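Local structure of pullulanase (Bacillus acidopullulyticus, 2WAN) at residues Asn116-Asp121 / Tyr574-Asn579; Pro112-Ala117 / Ala127-Pro132; Thr739-Ile744 / Asp755-Asp760; Thr695-Ala700 / Leu745-Ser750; Lys456-Thr461 / Leu534-Gln539. The protein hydrolyses the alpha-1,6-glucosidic linkages of pullulan and probably acts on the branch points of starch polysaccharides. All coordinates share one frame; numbering follows the deposited sequence.

How the contacts relate
The modelled chain opens with contact 2, a short loop closed as the hairpin of strands 114-121 and 124-129. Contact 1 starts from the same stretch and shares Asn116 and Ala117. It closes a far longer loop, back from residues 574-579, and ties the first modelled beta sheet to the catalytic barrel. Contact 5 is nested inside that loop and joins the 456-461 turn to helix 529-543. Contacts 4 and 3 follow later and cross, because their segments alternate along the chain. Both use helix 740-747, which meets loop 695-700 in one and helix 753-769 in the other. Their centres lie about 8 Å apart, and about 48 to 49 Å from that of contact 1.

Contact 1 of 5, residues Asn116-Asp121 / Tyr574-Asn579; sequences NAYLDD and YRTDSN
Tyr118 reaches from its strand to the 574-579 loop with the hydroxyl end of its ring. Its OH lies 3.1 Å from OG1 of Thr576; a hydrogen bond is possible, but the Thr576 proton has another acceptor in reach. The stronger partner of the hydroxyl is Gln571. At the ring edge, Asp577 O lies in plane, 3.5 Å from Tyr118 CE2. Asn116 holds CG anti to its backbone N (chi1 -164°), which brings ND2 over the centre of the Tyr118 ring. Water 1 links Asn116 ND2 (2.8 Å) to Ser578 O (2.8 Å). Asn579 packs through its backbone, with O 3.3 Å from Asn116 CB, while its OD1 bonds to Lys128. A phenylalanine in place of Tyr118 would probably leave Gln571 without its hydroxyl partner. The arrangement is an interdomain contact: a strand of the first modelled beta sheet meets the loop after the third strand of the alpha-amylase-type TIM barrel.

Contact 2 of 5, residues Pro112-Ala117 / Ala127-Pro132; sequences PSVSNA and AKLSMP
Ser113 and Ser130 meet through two hydrogen bonds. Ser113 N gives a nearly straight bond to Ser130 OG (2.8 Å, 176°), and Ser130 N returns one to Ser113 O (2.9 Å). Further along, Ser115 N bonds to Lys128 O at 2.7 Å and Lys128 N to Asn116 O at 2.9 Å. The register shifts by one residue between Val114 and Asn116, a beta bulge. Among the polar side chains, Ser115 OG lies alongside Lys128 CG (3.5 Å). Water 2 joins that hydroxyl to Lys128 NZ, whose main partner is Asn579. The apolar contacts form on the face that carries Val114, Ala117, Ala127 and Leu129. The chi1 of Val114 (174°) puts CG1 trans to the backbone N, by Ala127 CB (4.3 Å), and turns CG2 to Leu129 CD2 (4.0 Å). The two antiparallel strands form a beta hairpin. Strand 295-302 pairs with the other edge of 114-121, strand 273-278 pairs with 124-129, and Val290 of strand 288-292 touches Val114 and Ala117.

Contact 3 of 5, residues Thr739-Ile744 / Asp755-Asp760; sequences TLWDKI and DRIKMD
Trp741 has its indole trans to the backbone N (chi1 -169°), which carries the ring toward the second helix. A bend at chi3 turns Arg756 NH1 back to the six-membered ring. Arg756 NH1 comes 3.5 Å from Trp741 CZ2. It lies above the indole plane near the rim, in an oblique approach, with the ring and guanidinium planes 41° apart. Water 3 ties the pair further: it donates to Trp741 O (2.9 Å) and accepts from Arg756 NH1 (3.0 Å), lying in the guanidinium plane. Arg756 NE is held by Asp751 O. The far end of the indole touches the second helix. Trp741 CH2 meets Ile757 CG1 at 3.7 Å, and Ile757 N lies in the indole plane, at the ring edge by CZ3. An alanine in place of Trp741 would probably open a gap beside Ile757 and leave the NH1 end of Arg756 freer to turn. One turn on, Ile744 and Arg756 run alongside each other in opposite senses, with Ile744 CG2 3.6 Å from Arg756 CG. Ile744 CD1 comes 3.6 Å from Asp760 N and also touches Met759 CB. The Asp760 carboxylate lies against Leu740, with OD2 3.8 Å from Leu740 CB. Thr739 is the N-cap of helix 740-747, through a weak bond from Asp742 N. The two helix segments run 125° apart. They form a buried helix-helix packing in the connection between the seventh and eighth strands of the TIM barrel.

Contact 4 of 5, residues Thr695-Ala700 / Leu745-Ser750; sequences TAQGFA and LASNPS
Thr695 and Ser747 bring their CA atoms to 3.9 Å where loop 695-700 passes the end of helix 740-747, and Asn748 is the first residue to leave helical geometry. Ser747 CB nestles against two loop carbonyls, 3.2 Å from Ala696 O and 3.5 Å from Thr695 O. The long arm of Gln697 is extended beyond CG, and this carries its amide to the helix end. There Gln697 NE2 donates to Ser747 O at 2.9 Å (162°). The donor stands above the carbonyl plane, 37° out of it. Water 4 donates to the same Ser747 O and to Thr695 O, so this carbonyl has two partners. The loop follows helix 681-688, after the sixth strand of the TIM barrel; helix 740-747 belongs to the connection after the seventh. The contact therefore joins two successive barrel connections. Gln697 and Asn748 lay their amides 21° from parallel. Their nitrogens, NE2 and ND2, are 3.4 Å apart but are both donors and do not bond. Asn748 ND2 donates to Thr701 O and Asp751 OD2. Asn748 OD1 accepts from Ser747 OG at 2.6 Å, in the carbonyl plane. Thr695 CG2 lies 3.7 Å from Ala746 O, while Thr695 OG1 bonds to Asp693.

Contact 5 of 5, residues Lys456-Thr461 / Leu534-Gln539; sequences KYLAFT and LKQLIQ
Tyr457 lays one face of its ring over Leu534. Leu534 CB sits 4.1 Å from the ring centroid, almost on the normal (4° off), a CH-pi contact. Leu534 CD1 adds an apolar touch at Tyr457 CD1 (3.8 Å). The Tyr457 hydroxyl is held by Glu518 O. Leu458 sends CD2 to Gln536, 3.5 Å from OE1. The Phe460 and Leu537 side chains run alongside each other in one direction. Leu537 CD1 is over the face of the Phe460 ring, 3.9 Å from its centroid and 29° off the normal. The same methyl lies at the edge of the Tyr457 ring, so it is wedged between two aromatic residues. With chi1 at 176°, Leu537 extends CG directly away from its backbone N, which brings CD1 there. Phe460 also stacks on Phe443. Thr461 ends the 3-10 turn. Its OG1 donates to Leu458 O at 2.7 Å, on a lone pair, and its own N bonds to the same oxygen. Thr461 CG2 rests 3.6 Å from Gln536 O. The contact is mainly apolar packing of a 3-10 turn on an outer helix of the TIM barrel. The turn lies in the connection after the first strand, and helix 529-543 leads into the third.

Contact 1 of 5, residues Asn116-Asp121 / Tyr574-Asn579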
# COMPACT_ATOMS: atom_id res chain seq x y z
N ASN A 116 21.92 -16.65 -14.06
CA ASN A 116 21.31 -16.59 -12.73
C ASN A 116 20.76 -17.94 -12.33
O ASN A 116 20.34 -18.72 -13.20
CB ASN A 116 20.16 -15.56 -12.67
CG ASN A 116 19.78 -15.19 -11.23
OD1 ASN A 116 20.48 -14.41 -10.58
ND2 ASN A 116 18.68 -15.74 -10.74
N ALA A 117 20.75 -18.24 -11.03
CA ALA A 117 20.13 -19.46 -10.53
C ALA A 117 19.60 -19.30 -9.11
O ALA A 117 20.29 -18.77 -8.23
CB ALA A 117 21.11 -20.64 -10.59
N TYR A 118 18.38 -19.78 -8.90
CA TYR A 118 17.70 -19.70 -7.61
C TYR A 118 17.30 -21.07 -7.12
O TYR A 118 16.81 -21.89 -7.89
CB TYR A 118 16.42 -18.85 -7.72
CG TYR A 118 16.61 -17.36 -7.83
CD1 TYR A 118 17.53 -16.67 -7.00
CD2 TYR A 118 15.84 -16.60 -8.72
CE1 TYR A 118 17.68 -15.30 -7.08
CE2 TYR A 118 15.97 -15.23 -8.80
CZ TYR A 118 16.90 -14.58 -7.97
OH TYR A 118 17.06 -13.21 -8.03
N LEU A 119 17.49 -21.32 -5.83
CA LEU A 119 16.96 -22.50 -5.18
C LEU A 119 15.57 -22.12 -4.67
O LEU A 119 15.44 -21.43 -3.64
CB LEU A 119 17.90 -22.96 -4.05
CG LEU A 119 17.61 -24.29 -3.35
CD1 LEU A 119 17.69 -25.49 -4.33
CD2 LEU A 119 18.57 -24.49 -2.17
N ASP A 120 14.54 -22.53 -5.41
CA ASP A 120 13.16 -22.09 -5.13
C ASP A 120 12.31 -23.11 -4.40
O ASP A 120 11.17 -22.82 -4.05
CB ASP A 120 12.45 -21.62 -6.41
CG ASP A 120 12.83 -20.20 -6.80
OD1 ASP A 120 13.21 -19.38 -5.92
OD2 ASP A 120 12.76 -19.88 -8.01
N ASP A 121 12.85 -24.31 -4.19
CA ASP A 121 12.22 -25.32 -3.34
C ASP A 121 13.36 -26.19 -2.81
O ASP A 121 14.51 -26.00 -3.20
CB ASP A 121 11.20 -26.16 -4.13
CG ASP A 121 10.11 -26.76 -3.24
OD1 ASP A 121 8.99 -26.97 -3.76
OD2 ASP A 121 10.35 -27.03 -2.04
N TYR A 574 13.15 -8.86 -0.88
CA TYR A 574 12.72 -8.08 -2.06
C TYR A 574 12.18 -9.01 -3.16
O TYR A 574 12.49 -10.19 -3.17
CB TYR A 574 13.90 -7.33 -2.65
CG TYR A 574 14.52 -6.37 -1.66
CD1 TYR A 574 13.94 -5.12 -1.44
CD2 TYR A 574 15.65 -6.72 -0.92
CE1 TYR A 574 14.47 -4.24 -0.50
CE2 TYR A 574 16.20 -5.83 0.01
CZ TYR A 574 15.61 -4.60 0.22
OH TYR A 574 16.13 -3.70 1.13
N ARG A 575 11.38 -8.46 -4.08
CA ARG A 575 10.90 -9.24 -5.22
C ARG A 575 11.92 -9.23 -6.36
O ARG A 575 12.47 -8.19 -6.72
CB ARG A 575 9.51 -8.78 -5.69
CG ARG A 575 8.43 -8.93 -4.60
CD ARG A 575 7.01 -8.53 -5.08
NE ARG A 575 6.07 -8.77 -3.99
CZ ARG A 575 5.26 -7.87 -3.44
NH1 ARG A 575 5.21 -6.63 -3.91
NH2 ARG A 575 4.48 -8.23 -2.43
N THR A 576 12.19 -10.41 -6.91
CA THR A 576 13.10 -10.52 -8.05
C THR A 576 12.39 -11.34 -9.14
O THR A 576 11.48 -12.12 -8.84
CB THR A 576 14.43 -11.20 -7.68
OG1 THR A 576 14.18 -12.50 -7.16
CG2 THR A 576 15.20 -10.37 -6.64
N ASP A 577 12.81 -11.14 -10.39
CA ASP A 577 12.25 -11.89 -11.51
C ASP A 577 13.10 -13.12 -11.82
O ASP A 577 14.05 -13.43 -11.09
CB ASP A 577 12.06 -11.00 -12.75
CG ASP A 577 13.35 -10.36 -13.24
OD1 ASP A 577 14.45 -10.92 -13.05
OD2 ASP A 577 13.27 -9.27 -13.86
N SER A 578 12.77 -13.81 -12.91
CA SER A 578 13.45 -15.06 -13.23
C SER A 578 14.85 -14.86 -13.80
O SER A 578 15.64 -15.83 -13.88
CB SER A 578 12.57 -15.93 -14.13
OG SER A 578 11.44 -16.37 -13.39
N ASN A 579 15.16 -13.63 -14.20
CA ASN A 579 16.50 -13.22 -14.61
C ASN A 579 17.40 -12.91 -13.42
O ASN A 579 18.62 -12.75 -13.58
CB ASN A 579 16.47 -12.01 -15.54
CG ASN A 579 15.77 -12.30 -16.85
OD1 ASN A 579 15.82 -13.42 -17.36
ND2 ASN A 579 15.12 -11.29 -17.40
O HOH W 1 17.16 -17.54 -12.31

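Contact 2 of 5, residues Pro112-Ala117 / Ala127-Pro132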
# COMPACT_ATOMS: atom_id res chain seq x y z
N PRO A 112 29.22 -17.59 -23.09
CA PRO A 112 28.03 -18.43 -22.90
C PRO A 112 27.89 -18.90 -21.45
O PRO A 112 28.75 -19.63 -20.96
CB PRO A 112 28.29 -19.63 -23.83
CG PRO A 112 29.53 -19.26 -24.65
CD PRO A 112 30.29 -18.28 -23.82
N SER A 113 26.82 -18.48 -20.76
CA SER A 113 26.72 -18.73 -19.32
C SER A 113 25.32 -19.02 -18.77
O SER A 113 24.31 -18.64 -19.38
CB SER A 113 27.31 -17.54 -18.55
OG SER A 113 26.60 -16.35 -18.84
N VAL A 114 25.27 -19.71 -17.63
CA VAL A 114 24.11 -19.66 -16.74
C VAL A 114 24.20 -18.27 -16.09
O VAL A 114 25.16 -17.99 -15.37
CB VAL A 114 24.16 -20.77 -15.66
CG1 VAL A 114 23.02 -20.62 -14.66
CG2 VAL A 114 24.11 -22.15 -16.31
N SER A 115 23.24 -17.39 -16.37
CA SER A 115 23.35 -15.99 -15.93
C SER A 115 22.75 -15.73 -14.54
O SER A 115 23.04 -14.70 -13.92
CB SER A 115 22.77 -15.02 -16.97
OG SER A 115 21.39 -15.26 -17.18
N ASN A 116 21.92 -16.65 -14.06
CA ASN A 116 21.31 -16.59 -12.73
C ASN A 116 20.76 -17.94 -12.33
O ASN A 116 20.34 -18.72 -13.20
CB ASN A 116 20.16 -15.56 -12.67
CG ASN A 116 19.78 -15.19 -11.23
OD1 ASN A 116 20.48 -14.41 -10.58
ND2 ASN A 116 18.68 -15.74 -10.74
N ALA A 117 20.75 -18.24 -11.03
CA ALA A 117 20.13 -19.46 -10.53
C ALA A 117 19.60 -19.30 -9.11
O ALA A 117 20.29 -18.77 -8.23
CB ALA A 117 21.11 -20.64 -10.59
N ALA A 127 16.95 -21.82 -13.29
CA ALA A 127 18.17 -21.30 -13.91
C ALA A 127 17.94 -20.60 -15.24
O ALA A 127 17.24 -21.12 -16.11
CB ALA A 127 19.20 -22.43 -14.07
N LYS A 128 18.54 -19.42 -15.37
CA LYS A 128 18.47 -18.62 -16.59
C LYS A 128 19.75 -18.75 -17.41
O LYS A 128 20.86 -18.64 -16.88
CB LYS A 128 18.22 -17.14 -16.24
CG LYS A 128 18.08 -16.20 -17.45
CD LYS A 128 16.69 -16.30 -18.08
CE LYS A 128 16.69 -15.74 -19.50
NZ LYS A 128 17.30 -14.39 -19.61
N LEU A 129 19.59 -18.96 -18.72
CA LEU A 129 20.73 -19.11 -19.62
C LEU A 129 20.87 -17.89 -20.53
O LEU A 129 19.87 -17.30 -20.95
CB LEU A 129 20.58 -20.38 -20.46
CG LEU A 129 20.02 -21.63 -19.76
CD1 LEU A 129 19.49 -22.62 -20.78
CD2 LEU A 129 21.06 -22.29 -18.85
N SER A 130 22.11 -17.53 -20.85
CA SER A 130 22.40 -16.38 -21.72
C SER A 130 21.99 -16.60 -23.18
O SER A 130 21.94 -15.64 -23.96
CB SER A 130 23.87 -16.00 -21.63
OG SER A 130 24.70 -17.10 -21.98
N MET A 131 21.71 -17.85 -23.54
CA MET A 131 21.14 -18.20 -24.85
C MET A 131 20.35 -19.51 -24.75
O MET A 131 20.66 -20.34 -23.90
CB MET A 131 22.22 -18.26 -25.94
CG MET A 131 23.42 -19.15 -25.63
SD MET A 131 24.60 -19.21 -27.01
CE MET A 131 25.31 -17.56 -26.95
N PRO A 132 19.34 -19.69 -25.61
CA PRO A 132 18.45 -20.84 -25.43
C PRO A 132 19.13 -22.17 -25.75
O PRO A 132 20.15 -22.18 -26.44
CB PRO A 132 17.32 -20.59 -26.43
CG PRO A 132 17.52 -19.20 -26.95
CD PRO A 132 18.97 -18.92 -26.81
O HOH W 2 20.35 -14.13 -19.54

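Contact 3 of 5, residues Thr739-Ile744 / Asp755-Asp760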
# COMPACT_ATOMS: atom_id res chain seq x y z
N THR A 739 -1.56 21.40 -4.66
CA THR A 739 -2.56 21.81 -3.68
C THR A 739 -3.79 22.26 -4.49
O THR A 739 -3.67 22.60 -5.68
CB THR A 739 -2.10 22.97 -2.79
OG1 THR A 739 -2.04 24.19 -3.55
CG2 THR A 739 -0.73 22.67 -2.16
N LEU A 740 -4.97 22.24 -3.88
CA LEU A 740 -6.17 22.59 -4.62
C LEU A 740 -6.12 24.03 -5.11
O LEU A 740 -6.56 24.30 -6.23
CB LEU A 740 -7.45 22.31 -3.83
CG LEU A 740 -8.74 22.34 -4.67
CD1 LEU A 740 -8.62 21.44 -5.91
CD2 LEU A 740 -10.00 21.96 -3.85
N TRP A 741 -5.56 24.93 -4.31
CA TRP A 741 -5.49 26.35 -4.70
C TRP A 741 -4.66 26.49 -5.98
O TRP A 741 -5.07 27.18 -6.93
CB TRP A 741 -4.92 27.23 -3.55
CG TRP A 741 -5.09 28.72 -3.82
CD1 TRP A 741 -4.11 29.66 -3.93
CD2 TRP A 741 -6.34 29.41 -4.05
NE1 TRP A 741 -4.67 30.91 -4.19
CE2 TRP A 741 -6.03 30.78 -4.26
CE3 TRP A 741 -7.69 29.00 -4.08
CZ2 TRP A 741 -7.03 31.74 -4.52
CZ3 TRP A 741 -8.68 29.95 -4.33
CH2 TRP A 741 -8.33 31.32 -4.55
N ASP A 742 -3.53 25.79 -6.02
CA ASP A 742 -2.64 25.80 -7.18
C ASP A 742 -3.29 25.11 -8.38
O ASP A 742 -3.17 25.58 -9.52
CB ASP A 742 -1.32 25.11 -6.84
CG ASP A 742 -0.45 25.93 -5.90
OD1 ASP A 742 -0.85 27.04 -5.50
OD2 ASP A 742 0.65 25.46 -5.57
N LYS A 743 -3.96 23.98 -8.12
CA LYS A 743 -4.65 23.22 -9.17
C LYS A 743 -5.72 24.06 -9.86
O LYS A 743 -5.83 24.06 -11.09
CB LYS A 743 -5.27 21.94 -8.58
CG LYS A 743 -6.35 21.30 -9.44
CD LYS A 743 -5.82 20.75 -10.77
CE LYS A 743 -6.97 20.59 -11.76
NZ LYS A 743 -6.50 20.05 -13.09
N ILE A 744 -6.51 24.78 -9.06
CA ILE A 744 -7.60 25.59 -9.59
C ILE A 744 -7.04 26.81 -10.36
O ILE A 744 -7.62 27.23 -11.36
CB ILE A 744 -8.62 25.99 -8.51
CG1 ILE A 744 -9.37 24.74 -8.00
CG2 ILE A 744 -9.62 27.05 -9.07
CD1 ILE A 744 -10.30 25.02 -6.83
N ASP A 755 -14.45 33.59 -7.03
CA ASP A 755 -15.05 32.36 -7.57
C ASP A 755 -14.17 31.15 -7.35
O ASP A 755 -14.69 30.06 -7.08
CB ASP A 755 -15.38 32.51 -9.06
CG ASP A 755 -16.63 33.32 -9.30
OD1 ASP A 755 -17.38 33.56 -8.34
OD2 ASP A 755 -16.87 33.73 -10.47
N ARG A 756 -12.86 31.32 -7.47
CA ARG A 756 -11.93 30.20 -7.21
C ARG A 756 -12.00 29.74 -5.75
O ARG A 756 -11.93 28.52 -5.49
CB ARG A 756 -10.50 30.55 -7.68
CG ARG A 756 -10.42 30.55 -9.23
CD ARG A 756 -9.00 30.84 -9.75
NE ARG A 756 -8.63 32.26 -9.65
CZ ARG A 756 -7.73 32.75 -8.81
NH1 ARG A 756 -7.10 31.94 -7.97
NH2 ARG A 756 -7.46 34.05 -8.81
N ILE A 757 -12.18 30.69 -4.82
CA ILE A 757 -12.40 30.33 -3.40
C ILE A 757 -13.67 29.47 -3.27
O ILE A 757 -13.68 28.42 -2.60
CB ILE A 757 -12.48 31.57 -2.48
CG1 ILE A 757 -11.09 32.20 -2.31
CG2 ILE A 757 -13.08 31.18 -1.13
CD1 ILE A 757 -11.07 33.53 -1.62
N LYS A 758 -14.75 29.90 -3.94
CA LYS A 758 -15.99 29.12 -3.91
C LYS A 758 -15.83 27.70 -4.46
O LYS A 758 -16.37 26.76 -3.88
CB LYS A 758 -17.11 29.85 -4.66
CG LYS A 758 -17.53 31.15 -3.99
CD LYS A 758 -18.65 31.81 -4.80
CE LYS A 758 -19.15 33.08 -4.13
NZ LYS A 758 -20.16 33.74 -5.00
N MET A 759 -15.09 27.55 -5.56
CA MET A 759 -14.84 26.23 -6.16
C MET A 759 -14.05 25.31 -5.22
O MET A 759 -14.38 24.13 -5.10
CB MET A 759 -14.10 26.37 -7.49
CG MET A 759 -14.91 27.09 -8.56
SD MET A 759 -13.84 27.35 -10.02
CE MET A 759 -14.81 28.60 -10.90
N ASP A 760 -13.03 25.87 -4.58
CA ASP A 760 -12.20 25.14 -3.62
C ASP A 760 -13.08 24.66 -2.45
O ASP A 760 -13.08 23.47 -2.09
CB ASP A 760 -11.08 26.10 -3.12
CG ASP A 760 -10.04 25.40 -2.22
OD1 ASP A 760 -10.43 24.69 -1.27
OD2 ASP A 760 -8.83 25.57 -2.49
O HOH W 3 -7.22 29.07 -7.19

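Contact 4 of 5, residues Thr695-Ala700 / Leu745-Ser750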
# COMPACT_ATOMS: atom_id res chain seq x y z
N THR A 695 -4.66 21.29 -16.59
CA THR A 695 -5.71 22.26 -16.94
C THR A 695 -7.13 21.66 -16.98
O THR A 695 -8.10 22.38 -17.22
CB THR A 695 -5.40 22.98 -18.28
OG1 THR A 695 -5.41 22.03 -19.34
CG2 THR A 695 -4.03 23.66 -18.22
N ALA A 696 -7.24 20.35 -16.71
CA ALA A 696 -8.54 19.66 -16.68
C ALA A 696 -9.42 20.23 -15.57
O ALA A 696 -8.95 20.50 -14.47
CB ALA A 696 -8.36 18.15 -16.46
N GLN A 697 -10.70 20.42 -15.88
CA GLN A 697 -11.68 20.81 -14.87
C GLN A 697 -12.45 19.56 -14.44
O GLN A 697 -12.39 18.52 -15.09
CB GLN A 697 -12.60 21.90 -15.41
CG GLN A 697 -11.88 23.26 -15.52
CD GLN A 697 -12.68 24.32 -16.27
OE1 GLN A 697 -13.79 24.06 -16.73
NE2 GLN A 697 -12.12 25.51 -16.38
N GLY A 698 -13.16 19.68 -13.32
CA GLY A 698 -14.04 18.62 -12.82
C GLY A 698 -15.35 19.23 -12.35
O GLY A 698 -15.66 20.39 -12.65
N PHE A 699 -16.11 18.46 -11.58
CA PHE A 699 -17.41 18.90 -11.07
C PHE A 699 -17.36 20.26 -10.36
O PHE A 699 -18.22 21.11 -10.57
CB PHE A 699 -17.97 17.82 -10.11
CG PHE A 699 -19.34 18.14 -9.58
CD1 PHE A 699 -20.46 18.04 -10.40
CD2 PHE A 699 -19.51 18.53 -8.24
CE1 PHE A 699 -21.73 18.34 -9.91
CE2 PHE A 699 -20.78 18.81 -7.73
CZ PHE A 699 -21.89 18.71 -8.57
N ALA A 700 -16.36 20.45 -9.50
CA ALA A 700 -16.31 21.67 -8.70
C ALA A 700 -15.91 22.90 -9.52
O ALA A 700 -16.19 24.03 -9.10
CB ALA A 700 -15.36 21.50 -7.49
N LEU A 745 -5.92 27.36 -9.91
CA LEU A 745 -5.22 28.41 -10.68
C LEU A 745 -4.82 27.92 -12.07
O LEU A 745 -4.89 28.67 -13.06
CB LEU A 745 -3.98 28.90 -9.94
CG LEU A 745 -4.21 30.08 -9.01
CD1 LEU A 745 -3.09 30.15 -7.98
CD2 LEU A 745 -4.34 31.41 -9.82
N ALA A 746 -4.39 26.66 -12.14
CA ALA A 746 -4.05 26.02 -13.42
C ALA A 746 -5.24 25.72 -14.33
O ALA A 746 -5.15 25.92 -15.55
CB ALA A 746 -3.22 24.76 -13.19
N SER A 747 -6.35 25.24 -13.77
CA SER A 747 -7.50 24.83 -14.60
C SER A 747 -8.48 25.96 -14.87
O SER A 747 -9.25 25.89 -15.82
CB SER A 747 -8.23 23.63 -13.98
OG SER A 747 -8.77 23.95 -12.71
N ASN A 748 -8.46 26.98 -14.00
CA ASN A 748 -9.41 28.09 -14.05
C ASN A 748 -8.70 29.45 -13.96
O ASN A 748 -9.08 30.30 -13.16
CB ASN A 748 -10.44 27.97 -12.92
CG ASN A 748 -11.31 26.72 -13.05
OD1 ASN A 748 -10.83 25.59 -12.91
ND2 ASN A 748 -12.60 26.92 -13.31
N PRO A 749 -7.68 29.68 -14.80
CA PRO A 749 -6.88 30.91 -14.70
C PRO A 749 -7.66 32.21 -14.92
O PRO A 749 -7.29 33.25 -14.36
CB PRO A 749 -5.82 30.72 -15.80
CG PRO A 749 -6.44 29.77 -16.78
CD PRO A 749 -7.25 28.82 -15.93
N SER A 750 -8.75 32.14 -15.69
CA SER A 750 -9.59 33.31 -16.00
C SER A 750 -10.65 33.62 -14.95
O SER A 750 -11.33 34.65 -15.03
CB SER A 750 -10.29 33.12 -17.35
OG SER A 750 -9.34 32.83 -18.37
O HOH W 4 -8.87 24.69 -18.14
O HOH W 5 -10.20 21.63 -11.60

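Contact 5 of 5, residues Lys456-Thr461 / Leu534-Gln539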
# COMPACT_ATOMS: atom_id res chain seq x y z
N LYS A 456 9.72 20.36 14.42
CA LYS A 456 9.97 19.24 15.34
C LYS A 456 8.70 18.59 15.88
O LYS A 456 7.65 19.23 15.93
CB LYS A 456 10.81 19.71 16.53
CG LYS A 456 12.13 20.40 16.12
CD LYS A 456 13.15 19.39 15.57
CE LYS A 456 14.51 20.08 15.33
NZ LYS A 456 15.48 19.13 14.74
N TYR A 457 8.80 17.32 16.30
CA TYR A 457 7.67 16.65 16.96
C TYR A 457 7.10 17.53 18.07
O TYR A 457 5.88 17.60 18.23
CB TYR A 457 8.07 15.31 17.60
CG TYR A 457 8.66 14.27 16.67
CD1 TYR A 457 7.95 13.80 15.56
CD2 TYR A 457 9.93 13.73 16.92
CE1 TYR A 457 8.49 12.81 14.73
CE2 TYR A 457 10.48 12.75 16.10
CZ TYR A 457 9.76 12.30 14.99
OH TYR A 457 10.30 11.34 14.17
N LEU A 458 7.98 18.16 18.86
CA LEU A 458 7.52 18.88 20.05
C LEU A 458 6.65 20.10 19.75
O LEU A 458 5.94 20.58 20.63
CB LEU A 458 8.70 19.29 20.98
CG LEU A 458 9.38 18.13 21.71
CD1 LEU A 458 10.38 18.70 22.71
CD2 LEU A 458 8.37 17.23 22.45
N ALA A 459 6.71 20.61 18.52
CA ALA A 459 5.81 21.71 18.14
C ALA A 459 4.34 21.34 18.38
O ALA A 459 3.54 22.20 18.72
CB ALA A 459 6.03 22.14 16.68
N PHE A 460 4.00 20.05 18.23
CA PHE A 460 2.64 19.54 18.46
C PHE A 460 2.22 19.49 19.93
O PHE A 460 1.08 19.12 20.24
CB PHE A 460 2.49 18.13 17.87
CG PHE A 460 2.36 18.10 16.37
CD1 PHE A 460 3.48 18.24 15.54
CD2 PHE A 460 1.12 17.88 15.77
CE1 PHE A 460 3.36 18.20 14.14
CE2 PHE A 460 0.99 17.84 14.37
CZ PHE A 460 2.10 17.98 13.56
N THR A 461 3.13 19.81 20.85
CA THR A 461 2.80 19.82 22.28
C THR A 461 2.52 21.23 22.79
O THR A 461 2.16 21.41 23.97
CB THR A 461 3.95 19.23 23.16
OG1 THR A 461 5.07 20.14 23.17
CG2 THR A 461 4.40 17.86 22.65
N LEU A 534 8.37 11.90 20.13
CA LEU A 534 7.26 11.44 19.30
C LEU A 534 6.12 10.96 20.18
O LEU A 534 4.95 11.23 19.89
CB LEU A 534 7.72 10.38 18.30
CG LEU A 534 6.63 9.75 17.39
CD1 LEU A 534 5.79 10.81 16.63
CD2 LEU A 534 7.23 8.75 16.41
N LYS A 535 6.45 10.27 21.27
CA LYS A 535 5.40 9.90 22.22
C LYS A 535 4.70 11.14 22.76
O LYS A 535 3.49 11.12 22.95
CB LYS A 535 5.95 9.04 23.38
CG LYS A 535 6.37 7.65 22.97
CD LYS A 535 7.01 6.88 24.15
CE LYS A 535 7.33 5.45 23.71
NZ LYS A 535 8.17 4.74 24.73
N GLN A 536 5.45 12.23 23.02
CA GLN A 536 4.84 13.46 23.52
C GLN A 536 3.91 14.07 22.49
O GLN A 536 2.87 14.59 22.85
CB GLN A 536 5.91 14.47 23.97
CG GLN A 536 6.62 14.00 25.24
CD GLN A 536 7.78 14.90 25.62
OE1 GLN A 536 8.83 14.89 24.98
NE2 GLN A 536 7.60 15.67 26.68
N LEU A 537 4.29 14.01 21.21
CA LEU A 537 3.38 14.46 20.13
C LEU A 537 2.04 13.70 20.20
O LEU A 537 0.96 14.30 20.20
CB LEU A 537 4.03 14.28 18.75
CG LEU A 537 3.21 14.62 17.49
CD1 LEU A 537 4.15 14.89 16.31
CD2 LEU A 537 2.25 13.49 17.08
N ILE A 538 2.14 12.37 20.24
CA ILE A 538 0.97 11.50 20.28
C ILE A 538 0.14 11.75 21.55
O ILE A 538 -1.08 11.88 21.48
CB ILE A 538 1.41 10.02 20.15
CG1 ILE A 538 2.03 9.80 18.76
CG2 ILE A 538 0.23 9.03 20.42
CD1 ILE A 538 2.93 8.55 18.69
N GLN A 539 0.82 11.83 22.68
CA GLN A 539 0.15 12.14 23.96
C GLN A 539 -0.64 13.44 23.90
O GLN A 539 -1.80 13.52 24.37
CB GLN A 539 1.21 12.19 25.07
CG GLN A 539 0.68 12.45 26.46
CD GLN A 539 1.80 12.44 27.49
OE1 GLN A 539 2.89 13.00 27.25
NE2 GLN A 539 1.54 11.84 28.63